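Local coordinates for protein L-lysine 6-monooxygenase involved in desferrioxamine biosynthesis (Erwinia amylovora CFBP1430, PDB 5O8P) that probably uses FAD and NADPH to N-hydroxylate the diamine cadaverine, a monooxygenase step in the biosynthesis of the siderophore desferrioxamine, at residues 59-64 / 76-81; 16-21 / 394-399; 210-215 / 284-289. All coordinates share one frame; numbering follows the deposited sequence.

Contact 1. Residues 59-64 / 76-81; sequences TPFMAD and SLLNFM
With chi1 at 62°, D64 has its CG tucked between its own backbone N and carbonyl carbon, and this fold of the side chain aims OD2 at the backbone N of L77, the first residue of helix 77-83. F61 takes the same kind of first torsion, which lifts its ring toward the two leucines that begin that helix. The bond from L77 N to D64 OD2 is 2.8 Å long and almost straight, 177° at the hydrogen. It reaches the oxygen on its anti side, 31° out of the carboxylate plane. The CB atoms of D64 and L77 lie 3.8 Å apart beside this bond. Just ahead, S76 occupies the N-cap position, where its OG accepts from N79 N at 2.8 Å, so the first turn of the helix offers one N-H to its own cap and another to a carboxylate from earlier in the loop that leads into the helix.

The apolar half of the contact belongs to F61, which rides on the type I turn from P60 to A63. CD1 of L77 approaches F61 CB at 3.9 Å, the two side chains crossing at about a right angle, while CE1 of F61 reaches CG of L78 at 4.0 Å. SD of M62 lies over one ring face, toward the rim, and F90 of helix 87-93 meets F61 edge-to-face. F61 of the second subunit packs against this residue as well.

D64 OD2 is also hydrogen-bonded to T67 OG1, and OD1 to V66 N, so the buried carboxylate is held at both oxygens. A negative charge here, at the N-terminal end of the helix, would probably be favoured, which would tend to keep the acid ionised.

Contact 2. Residues 16-21 / 394-399; sequences IGPFNL and PDLGMA. With FAD (flavin-adenine dinucleotide), chain C.
F19, in the first turn of helix 18-27, and A399, at the start of helix 399-410, bring their CA atoms within 5.9 Å, and L396 of the short 3-10 segment joins them. F19 makes the largest single contribution. CB of A399 sits at the edge of its ring, 3.6 Å from CD1, and the carbonyl O of P394 lies in the ring plane, 3.6 Å from CZ. L396 CD2 comes in obliquely to CE1 of F19 and also touches CB of P18 at 3.8 Å, thus bridging both residues. With CG anti to its carbonyl carbon (chi1 -67°), L396 places CG and CD1 over one face of the flavin pyrimidine ring, near C2 and N3.

FAD runs along both segments. L396 N donates to FAD O2 at 2.8 Å and 170°, while the bond from FAD O2' to P394 O is long and weak. G17, in the glycine-rich turn before the helix, lies against the pyrophosphate region, as in other dinucleotide-binding folds. D395 OD1 accepts from G397 N in an Asx turn. The N-terminal end of helix 18-27 would stabilise the pyrophosphate charge, and the L396 N-H would polarise the flavin C2 carbonyl.

Contact 3. Residues 210-215 / 284-289; sequences DLLTDI and DLLYVK
L212 and L285 meet tip to tip where two helices, 202-213 and 276-290, pack beside the parallel sheet of a Rossmann-like domain, as the family assignment suggests. CG of L212 lies 3.8 Å from L285 CD2. L212 also reaches L286, crossing it at about a right angle, with the two CD2 atoms 3.7 Å apart, so one leucine fits against two successive residues of the facing helix. Its CG stands anti to the backbone N, which extends the branch toward the facing helix. At the margin, T213 OG1 lies 3.9 Å from L285 CD2, although its hydrogen bond goes back to Y209 O of its own helix.

One turn further along, the aliphatic part of K289 takes over. CD rests against CG2 of I215 at 3.9 Å, and CE passes 3.6 Å from the carbonyl O of L212. The chain bends at its second torsion (chi2 -80°) and then runs extended, which carries the amine to the end of helix 202-213.

The next shell ties both helices to the sheet: L212, and I215 just past the helix end, lie on L222 of strand 221-225, and I215 and L286 share V297 of strand 297-300. The ammonium of K289 forms salt bridges to D216 and to E53 of the third subunit, so its charge has acidic partners both within the chain and across a subunit interface, while F424 of the fourth subunit packs on L286. The contact lies away from the annotated cofactor sites, joining helices to each other, to their sheet and to neighbouring subunits. K289 NZ also donates to T213 O at 3.2 Å, approaching at a C=O...donor angle of 132° from above the carbonyl plane, 43° out of it.

From the N terminus, the chain first lays down segment 16-21, which waits until 394-399 to be paired, so contact 2 closes a loop of nearly the whole protein across the FAD. Within that loop contact 1 closes first, joining 59-64 to the start of helix 77-83 after only 11 intervening residues. Contact 3 follows in series, bringing helix 276-290 back to helix 202-213. Contacts 1 and 2 are neighbours: A63 CB touches G397 CA at 3.6 Å, which links the loop after strand 56-57 to the flavin-binding segment, and both reach the second subunit. Contact 3 stands apart, its centre about 33 Å from that of contact 2, beside the five-stranded parallel sheet.

Contact 1. Residues 59-64 / 76-81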
loop_
_atom_site.group_PDB
_atom_site.type_symbol
_atom_site.label_atom_id
_atom_site.label_comp_id
_atom_site.label_asym_id
_atom_site.label_seq_id
_atom_site.Cartn_x
_atom_site.Cartn_y
_atom_site.Cartn_z
ATOM N N THR B 59 -2.351 15.186 7.140
ATOM C CA THR B 59 -3.391 15.082 8.141
ATOM C C THR B 59 -4.697 14.736 7.395
ATOM O O THR B 59 -5.026 15.378 6.374
ATOM C CB THR B 59 -3.431 16.423 8.926
ATOM O OG1 THR B 59 -3.546 16.146 10.313
ATOM C CG2 THR B 59 -4.538 17.418 8.450
ATOM N N PRO B 60 -5.435 13.711 7.857
ATOM C CA PRO B 60 -6.656 13.304 7.137
ATOM C C PRO B 60 -7.716 14.394 7.134
ATOM O O PRO B 60 -7.691 15.275 8.010
ATOM C CB PRO B 60 -7.158 12.108 7.936
ATOM C CG PRO B 60 -5.974 11.645 8.705
ATOM C CD PRO B 60 -5.236 12.894 9.058
ATOM N N PHE B 61 -8.628 14.343 6.166
ATOM C CA PHE B 61 -9.582 15.446 5.965
ATOM C C PHE B 61 -10.534 15.731 7.128
ATOM O O PHE B 61 -11.045 16.828 7.215
ATOM C CB PHE B 61 -10.379 15.287 4.666
ATOM C CG PHE B 61 -11.320 14.113 4.650
ATOM C CD1 PHE B 61 -12.555 14.169 5.285
ATOM C CD2 PHE B 61 -10.984 12.948 3.957
ATOM C CE1 PHE B 61 -13.421 13.094 5.250
ATOM C CE2 PHE B 61 -11.850 11.873 3.914
ATOM C CZ PHE B 61 -13.070 11.949 4.558
ATOM N N MET B 62 -10.774 14.768 8.010
ATOM C CA MET B 62 -11.551 15.002 9.234
ATOM C C MET B 62 -10.922 16.063 10.130
ATOM O O MET B 62 -11.601 16.631 10.972
ATOM C CB MET B 62 -11.717 13.707 10.049
ATOM C CG MET B 62 -12.531 12.624 9.355
ATOM S SD MET B 62 -11.537 11.636 8.216
ATOM C CE MET B 62 -10.745 10.495 9.359
ATOM N N ALA B 63 -9.625 16.315 9.981
ATOM C CA ALA B 63 -8.991 17.493 10.583
ATOM C C ALA B 63 -9.138 18.678 9.627
ATOM O O ALA B 63 -8.176 19.180 9.033
ATOM C CB ALA B 63 -7.533 17.227 10.913
ATOM N N ASP B 64 -10.390 19.092 9.498
ATOM C CA ASP B 64 -10.795 20.273 8.781
ATOM C C ASP B 64 -11.099 21.319 9.874
ATOM O O ASP B 64 -10.517 21.256 10.952
ATOM C CB ASP B 64 -11.993 19.942 7.861
ATOM C CG ASP B 64 -13.251 19.464 8.625
ATOM O OD1 ASP B 64 -13.298 19.522 9.871
ATOM O OD2 ASP B 64 -14.210 19.016 7.967
ATOM N N SER B 76 -17.937 21.907 7.298
ATOM C CA SER B 76 -17.120 20.701 7.118
ATOM C C SER B 76 -16.561 20.643 5.712
ATOM O O SER B 76 -17.140 21.191 4.776
ATOM C CB SER B 76 -17.935 19.432 7.393
ATOM O OG SER B 76 -18.784 19.135 6.298
ATOM N N LEU B 77 -15.432 19.962 5.574
ATOM C CA LEU B 77 -14.820 19.691 4.269
ATOM C C LEU B 77 -15.757 18.873 3.371
ATOM O O LEU B 77 -15.833 19.123 2.174
ATOM C CB LEU B 77 -13.473 18.992 4.462
ATOM C CG LEU B 77 -12.578 18.623 3.287
ATOM C CD1 LEU B 77 -12.989 17.312 2.625
ATOM C CD2 LEU B 77 -12.513 19.763 2.293
ATOM N N LEU B 78 -16.464 17.908 3.952
ATOM C CA LEU B 78 -17.428 17.102 3.200
ATOM C C LEU B 78 -18.600 17.936 2.711
ATOM O O LEU B 78 -19.077 17.742 1.596
ATOM C CB LEU B 78 -17.916 15.904 4.027
ATOM C CG LEU B 78 -16.888 14.781 4.165
ATOM C CD1 LEU B 78 -17.422 13.713 5.093
ATOM C CD2 LEU B 78 -16.546 14.169 2.814
ATOM N N ASN B 79 -19.065 18.876 3.523
ATOM C CA ASN B 79 -20.150 19.753 3.072
ATOM C C ASN B 79 -19.685 20.698 1.974
ATOM O O ASN B 79 -20.433 20.966 1.038
ATOM C CB ASN B 79 -20.768 20.556 4.214
ATOM C CG ASN B 79 -22.135 21.100 3.853
ATOM O OD1 ASN B 79 -22.954 20.394 3.245
ATOM N ND2 ASN B 79 -22.395 22.355 4.219
ATOM N N PHE B 80 -18.454 21.193 2.097
ATOM C CA PHE B 80 -17.832 22.026 1.062
ATOM C C PHE B 80 -17.844 21.291 -0.269
ATOM O O PHE B 80 -18.220 21.816 -1.302
ATOM C CB PHE B 80 -16.398 22.407 1.478
ATOM C CG PHE B 80 -15.503 22.802 0.341
ATOM C CD1 PHE B 80 -14.787 21.859 -0.358
ATOM C CD2 PHE B 80 -15.361 24.121 -0.012
ATOM C CE1 PHE B 80 -13.967 22.233 -1.412
ATOM C CE2 PHE B 80 -14.526 24.507 -1.036
ATOM C CZ PHE B 80 -13.818 23.565 -1.732
ATOM N N MET B 81 -17.426 20.046 -0.206
ATOM C CA MET B 81 -17.314 19.219 -1.382
ATOM C C MET B 81 -18.710 19.049 -1.995
ATOM O O MET B 81 -18.855 19.046 -3.209
ATOM C CB MET B 81 -16.661 17.879 -1.002
ATOM C CG MET B 81 -15.639 17.374 -1.979
ATOM S SD MET B 81 -14.130 18.350 -2.086
ATOM C CE MET B 81 -13.285 17.849 -0.609
#

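Contact 2. Residues 16-21 / 394-399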
loop_
_atom_site.group_PDB
_atom_site.type_symbol
_atom_site.label_atom_id
_atom_site.label_comp_id
_atom_site.label_asym_id
_atom_site.label_seq_id
_atom_site.Cartn_x
_atom_site.Cartn_y
_atom_site.Cartn_z
ATOM N N ILE B 16 -6.526 35.376 11.772
ATOM C CA ILE B 16 -7.406 34.373 11.184
ATOM C C ILE B 16 -6.560 33.410 10.347
ATOM O O ILE B 16 -6.548 33.426 9.093
ATOM C CB ILE B 16 -8.553 34.993 10.358
ATOM C CG1 ILE B 16 -9.346 35.985 11.203
ATOM C CG2 ILE B 16 -9.512 33.911 9.867
ATOM C CD1 ILE B 16 -10.250 36.879 10.376
ATOM N N GLY B 17 -5.825 32.583 11.074
ATOM C CA GLY B 17 -5.188 31.410 10.494
ATOM C C GLY B 17 -6.191 30.292 10.528
ATOM O O GLY B 17 -7.339 30.528 10.887
ATOM N N PRO B 18 -5.776 29.067 10.166
ATOM C CA PRO B 18 -6.717 27.942 10.207
ATOM C C PRO B 18 -7.264 27.655 11.596
ATOM O O PRO B 18 -8.406 27.190 11.706
ATOM C CB PRO B 18 -5.893 26.754 9.701
ATOM C CG PRO B 18 -4.668 27.344 9.081
ATOM C CD PRO B 18 -4.422 28.637 9.782
ATOM N N PHE B 19 -6.484 27.956 12.632
ATOM C CA PHE B 19 -6.972 27.789 14.005
ATOM C C PHE B 19 -8.118 28.743 14.389
ATOM O O PHE B 19 -9.183 28.271 14.782
ATOM C CB PHE B 19 -5.819 27.869 15.016
ATOM C CG PHE B 19 -4.761 26.841 14.789
ATOM C CD1 PHE B 19 -5.097 25.498 14.540
ATOM C CD2 PHE B 19 -3.433 27.176 14.848
ATOM C CE1 PHE B 19 -4.132 24.545 14.325
ATOM C CE2 PHE B 19 -2.459 26.205 14.642
ATOM C CZ PHE B 19 -2.817 24.905 14.363
ATOM N N ASN B 20 -7.929 30.056 14.262
ATOM C CA ASN B 20 -9.030 30.999 14.550
ATOM C C ASN B 20 -10.151 30.931 13.531
ATOM O O ASN B 20 -11.285 31.219 13.876
ATOM C CB ASN B 20 -8.557 32.444 14.692
ATOM C CG ASN B 20 -8.151 32.809 16.111
ATOM O OD1 ASN B 20 -8.295 32.022 17.028
ATOM N ND2 ASN B 20 -7.634 34.013 16.292
ATOM N N LEU B 21 -9.858 30.542 12.294
ATOM C CA LEU B 21 -10.919 30.307 11.309
ATOM C C LEU B 21 -11.782 29.138 11.772
ATOM O O LEU B 21 -12.998 29.135 11.583
ATOM C CB LEU B 21 -10.340 30.029 9.920
ATOM C CG LEU B 21 -11.360 29.815 8.796
ATOM C CD1 LEU B 21 -12.238 31.045 8.620
ATOM C CD2 LEU B 21 -10.685 29.458 7.468
ATOM N N PRO B 394 1.064 22.745 16.739
ATOM C CA PRO B 394 0.794 23.128 15.342
ATOM C C PRO B 394 -0.126 22.182 14.535
ATOM O O PRO B 394 -0.385 22.454 13.363
ATOM C CB PRO B 394 2.198 23.159 14.698
ATOM C CG PRO B 394 3.178 22.709 15.731
ATOM C CD PRO B 394 2.409 22.153 16.880
ATOM N N ASP B 395 -0.606 21.101 15.147
ATOM C CA ASP B 395 -1.412 20.075 14.480
ATOM C C ASP B 395 -2.812 20.623 14.195
ATOM O O ASP B 395 -3.519 21.024 15.120
ATOM C CB ASP B 395 -1.486 18.833 15.406
ATOM C CG ASP B 395 -1.879 17.536 14.674
ATOM O OD1 ASP B 395 -2.583 17.578 13.652
ATOM O OD2 ASP B 395 -1.495 16.446 15.151
ATOM N N LEU B 396 -3.206 20.641 12.923
ATOM C CA LEU B 396 -4.602 20.905 12.543
ATOM C C LEU B 396 -5.559 19.887 13.171
ATOM O O LEU B 396 -6.718 20.208 13.442
ATOM C CB LEU B 396 -4.784 20.898 11.020
ATOM C CG LEU B 396 -4.120 22.013 10.212
ATOM C CD1 LEU B 396 -4.407 21.845 8.725
ATOM C CD2 LEU B 396 -4.560 23.384 10.693
ATOM N N GLY B 397 -5.065 18.669 13.394
ATOM C CA GLY B 397 -5.804 17.603 14.062
ATOM C C GLY B 397 -6.232 17.866 15.489
ATOM O O GLY B 397 -7.176 17.234 15.953
ATOM N N MET B 398 -5.560 18.774 16.193
ATOM C CA MET B 398 -5.986 19.158 17.548
ATOM C C MET B 398 -6.527 20.588 17.640
ATOM O O MET B 398 -6.597 21.169 18.728
ATOM C CB MET B 398 -4.846 18.908 18.535
ATOM C CG MET B 398 -4.527 17.428 18.672
ATOM S SD MET B 398 -5.880 16.433 19.361
ATOM C CE MET B 398 -5.709 16.762 21.130
ATOM N N ALA B 399 -6.961 21.118 16.494
ATOM C CA ALA B 399 -7.505 22.462 16.407
ATOM C C ALA B 399 -8.899 22.482 16.994
ATOM O O ALA B 399 -9.214 23.354 17.801
ATOM C CB ALA B 399 -7.532 22.933 14.963
HETATM P PA FAD C . -1.348 31.638 10.339
HETATM O O1A FAD C . -1.415 31.400 8.842
HETATM O O2A FAD C . -0.035 32.044 10.965
HETATM O O5B FAD C . -2.473 32.757 10.643
HETATM C C5B FAD C . -2.175 33.995 11.280
HETATM C C4B FAD C . -2.960 35.168 10.704
HETATM O O4B FAD C . -2.948 36.252 11.646
HETATM C C3B FAD C . -2.346 35.709 9.418
HETATM O O3B FAD C . -3.386 35.881 8.446
HETATM C C2B FAD C . -1.668 37.014 9.834
HETATM O O2B FAD C . -1.645 38.016 8.812
HETATM C C1B FAD C . -2.532 37.463 10.998
HETATM N N9A FAD C . -1.916 38.444 11.933
HETATM C C8A FAD C . -0.722 38.388 12.557
HETATM N N7A FAD C . -0.540 39.492 13.335
HETATM C C5A FAD C . -1.635 40.273 13.211
HETATM C C6A FAD C . -2.115 41.578 13.744
HETATM N N6A FAD C . -1.360 42.305 14.602
HETATM N N1A FAD C . -3.338 42.020 13.347
HETATM C C2A FAD C . -4.112 41.319 12.492
HETATM N N3A FAD C . -3.733 40.137 11.968
HETATM C C4A FAD C . -2.536 39.572 12.284
HETATM N N1 FAD C . -0.090 21.460 10.001
HETATM C C2 FAD C . -0.879 20.368 9.827
HETATM O O2 FAD C . -1.455 19.891 10.831
HETATM N N3 FAD C . -1.066 19.796 8.617
HETATM C C4 FAD C . -0.472 20.270 7.506
HETATM O O4 FAD C . -0.654 19.721 6.403
HETATM C C4X FAD C . 0.408 21.461 7.612
HETATM N N5 FAD C . 1.030 21.988 6.535
HETATM C C5X FAD C . 1.828 23.074 6.667
HETATM C C6 FAD C . 2.446 23.572 5.522
HETATM C C7 FAD C . 3.280 24.686 5.579
HETATM C C7M FAD C . 3.940 25.205 4.325
HETATM C C8 FAD C . 3.510 25.352 6.893
HETATM C C8M FAD C . 4.406 26.558 6.982
HETATM C C9 FAD C . 2.899 24.859 8.047
HETATM C C9A FAD C . 2.053 23.735 8.005
HETATM N N10 FAD C . 1.398 23.194 9.163
HETATM C C10 FAD C . 0.574 22.049 8.973
HETATM C "C1'" FAD C . 1.531 23.759 10.533
HETATM C "C2'" FAD C . 0.393 24.747 10.883
HETATM O "O2'" FAD C . -0.887 24.192 10.516
HETATM C "C3'" FAD C . 0.555 26.137 10.240
HETATM O "O3'" FAD C . 1.775 26.754 10.680
HETATM C "C4'" FAD C . -0.609 27.089 10.545
HETATM O "O4'" FAD C . -0.715 28.063 9.500
HETATM C "C5'" FAD C . -0.448 27.816 11.877
HETATM O "O5'" FAD C . -1.734 28.237 12.336
HETATM P P FAD C . -2.044 29.790 12.575
HETATM O O1P FAD C . -3.497 29.919 12.985
HETATM O O2P FAD C . -0.955 30.236 13.509
HETATM O O3P FAD C . -1.876 30.258 11.024
#

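Contact 3. Residues 210-215 / 284-289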
loop_
_atom_site.group_PDB
_atom_site.type_symbol
_atom_site.label_atom_id
_atom_site.label_comp_id
_atom_site.label_asym_id
_atom_site.label_seq_id
_atom_site.Cartn_x
_atom_site.Cartn_y
_atom_site.Cartn_z
ATOM N N ASP B 210 10.746 18.868 -5.537
ATOM C CA ASP B 210 10.254 19.719 -6.627
ATOM C C ASP B 210 11.388 20.061 -7.586
ATOM O O ASP B 210 11.230 19.934 -8.796
ATOM C CB ASP B 210 9.638 21.007 -6.061
ATOM C CG ASP B 210 8.705 21.701 -7.035
ATOM O OD1 ASP B 210 7.703 21.077 -7.433
ATOM O OD2 ASP B 210 8.947 22.890 -7.349
ATOM N N LEU B 211 12.526 20.471 -7.024
ATOM C CA LEU B 211 13.709 20.831 -7.803
ATOM C C LEU B 211 14.363 19.618 -8.455
ATOM O O LEU B 211 14.809 19.709 -9.598
ATOM C CB LEU B 211 14.736 21.587 -6.936
ATOM C CG LEU B 211 14.273 22.955 -6.411
ATOM C CD1 LEU B 211 15.246 23.506 -5.376
ATOM C CD2 LEU B 211 14.097 23.933 -7.551
ATOM N N LEU B 212 14.419 18.494 -7.735
ATOM C CA LEU B 212 14.995 17.242 -8.257
ATOM C C LEU B 212 14.268 16.760 -9.511
ATOM O O LEU B 212 14.889 16.219 -10.420
ATOM C CB LEU B 212 14.973 16.141 -7.191
ATOM C CG LEU B 212 15.606 14.787 -7.553
ATOM C CD1 LEU B 212 17.055 14.945 -7.992
ATOM C CD2 LEU B 212 15.522 13.829 -6.374
ATOM N N THR B 213 12.959 16.971 -9.549
ATOM C CA THR B 213 12.142 16.675 -10.719
ATOM C C THR B 213 12.692 17.298 -12.000
ATOM O O THR B 213 12.690 16.653 -13.035
ATOM C CB THR B 213 10.690 17.138 -10.472
ATOM O OG1 THR B 213 10.131 16.368 -9.393
ATOM C CG2 THR B 213 9.823 16.991 -11.711
ATOM N N ASP B 214 13.191 18.528 -11.927
ATOM C CA ASP B 214 13.699 19.236 -13.105
ATOM C C ASP B 214 15.232 19.334 -13.165
ATOM O O ASP B 214 15.769 20.183 -13.886
ATOM C CB ASP B 214 13.084 20.642 -13.166
ATOM C CG ASP B 214 11.564 20.628 -13.142
ATOM O OD1 ASP B 214 10.939 19.681 -13.676
ATOM O OD2 ASP B 214 10.994 21.590 -12.594
ATOM N N ILE B 215 15.947 18.466 -12.456
ATOM C CA ILE B 215 17.412 18.542 -12.451
ATOM C C ILE B 215 17.977 18.222 -13.835
ATOM O O ILE B 215 18.930 18.835 -14.245
ATOM C CB ILE B 215 18.039 17.665 -11.336
ATOM C CG1 ILE B 215 19.488 18.068 -11.083
ATOM C CG2 ILE B 215 17.955 16.176 -11.646
ATOM C CD1 ILE B 215 20.099 17.360 -9.884
ATOM N N ASP B 284 13.750 7.118 -4.501
ATOM C CA ASP B 284 13.354 6.504 -5.765
ATOM C C ASP B 284 13.624 7.412 -6.962
ATOM O O ASP B 284 13.967 6.923 -8.028
ATOM C CB ASP B 284 11.875 6.045 -5.730
ATOM C CG ASP B 284 11.661 4.745 -4.923
ATOM O OD1 ASP B 284 12.609 4.260 -4.253
ATOM O OD2 ASP B 284 10.530 4.200 -4.967
ATOM N N LEU B 285 13.492 8.724 -6.787
ATOM C CA LEU B 285 13.750 9.659 -7.885
ATOM C C LEU B 285 15.243 9.860 -8.119
ATOM O O LEU B 285 15.654 9.926 -9.266
ATOM C CB LEU B 285 13.051 10.998 -7.663
ATOM C CG LEU B 285 13.053 11.944 -8.874
ATOM C CD1 LEU B 285 12.436 11.318 -10.119
ATOM C CD2 LEU B 285 12.320 13.227 -8.511
ATOM N N LEU B 286 16.048 9.951 -7.057
ATOM C CA LEU B 286 17.517 9.905 -7.193
ATOM C C LEU B 286 17.956 8.646 -7.951
ATOM O O LEU B 286 18.724 8.727 -8.906
ATOM C CB LEU B 286 18.210 9.940 -5.833
ATOM C CG LEU B 286 18.081 11.242 -5.044
ATOM C CD1 LEU B 286 18.518 11.047 -3.607
ATOM C CD2 LEU B 286 18.882 12.366 -5.680
ATOM N N TYR B 287 17.437 7.496 -7.539
ATOM C CA TYR B 287 17.674 6.242 -8.249
ATOM C C TYR B 287 17.354 6.383 -9.748
ATOM O O TYR B 287 18.211 6.119 -10.580
ATOM C CB TYR B 287 16.874 5.078 -7.600
ATOM C CG TYR B 287 17.214 3.711 -8.137
ATOM C CD1 TYR B 287 16.663 3.266 -9.337
ATOM C CD2 TYR B 287 18.098 2.870 -7.467
ATOM C CE1 TYR B 287 16.983 2.030 -9.867
ATOM C CE2 TYR B 287 18.430 1.624 -7.986
ATOM C CZ TYR B 287 17.865 1.206 -9.190
ATOM O OH TYR B 287 18.155 -0.025 -9.735
ATOM N N VAL B 288 16.142 6.812 -10.094
ATOM C CA VAL B 288 15.732 6.899 -11.516
ATOM C C VAL B 288 16.555 7.899 -12.329
ATOM O O VAL B 288 16.912 7.621 -13.481
ATOM C CB VAL B 288 14.228 7.239 -11.663
ATOM C CG1 VAL B 288 13.868 7.623 -13.103
ATOM C CG2 VAL B 288 13.388 6.055 -11.234
ATOM N N LYS B 289 16.833 9.060 -11.746
ATOM C CA LYS B 289 17.632 10.065 -12.428
ATOM C C LYS B 289 19.038 9.535 -12.654
ATOM O O LYS B 289 19.600 9.746 -13.717
ATOM C CB LYS B 289 17.709 11.367 -11.642
ATOM C CG LYS B 289 16.398 12.099 -11.451
ATOM C CD LYS B 289 16.014 12.896 -12.661
ATOM C CE LYS B 289 14.578 13.380 -12.617
ATOM N NZ LYS B 289 14.240 14.047 -13.897
#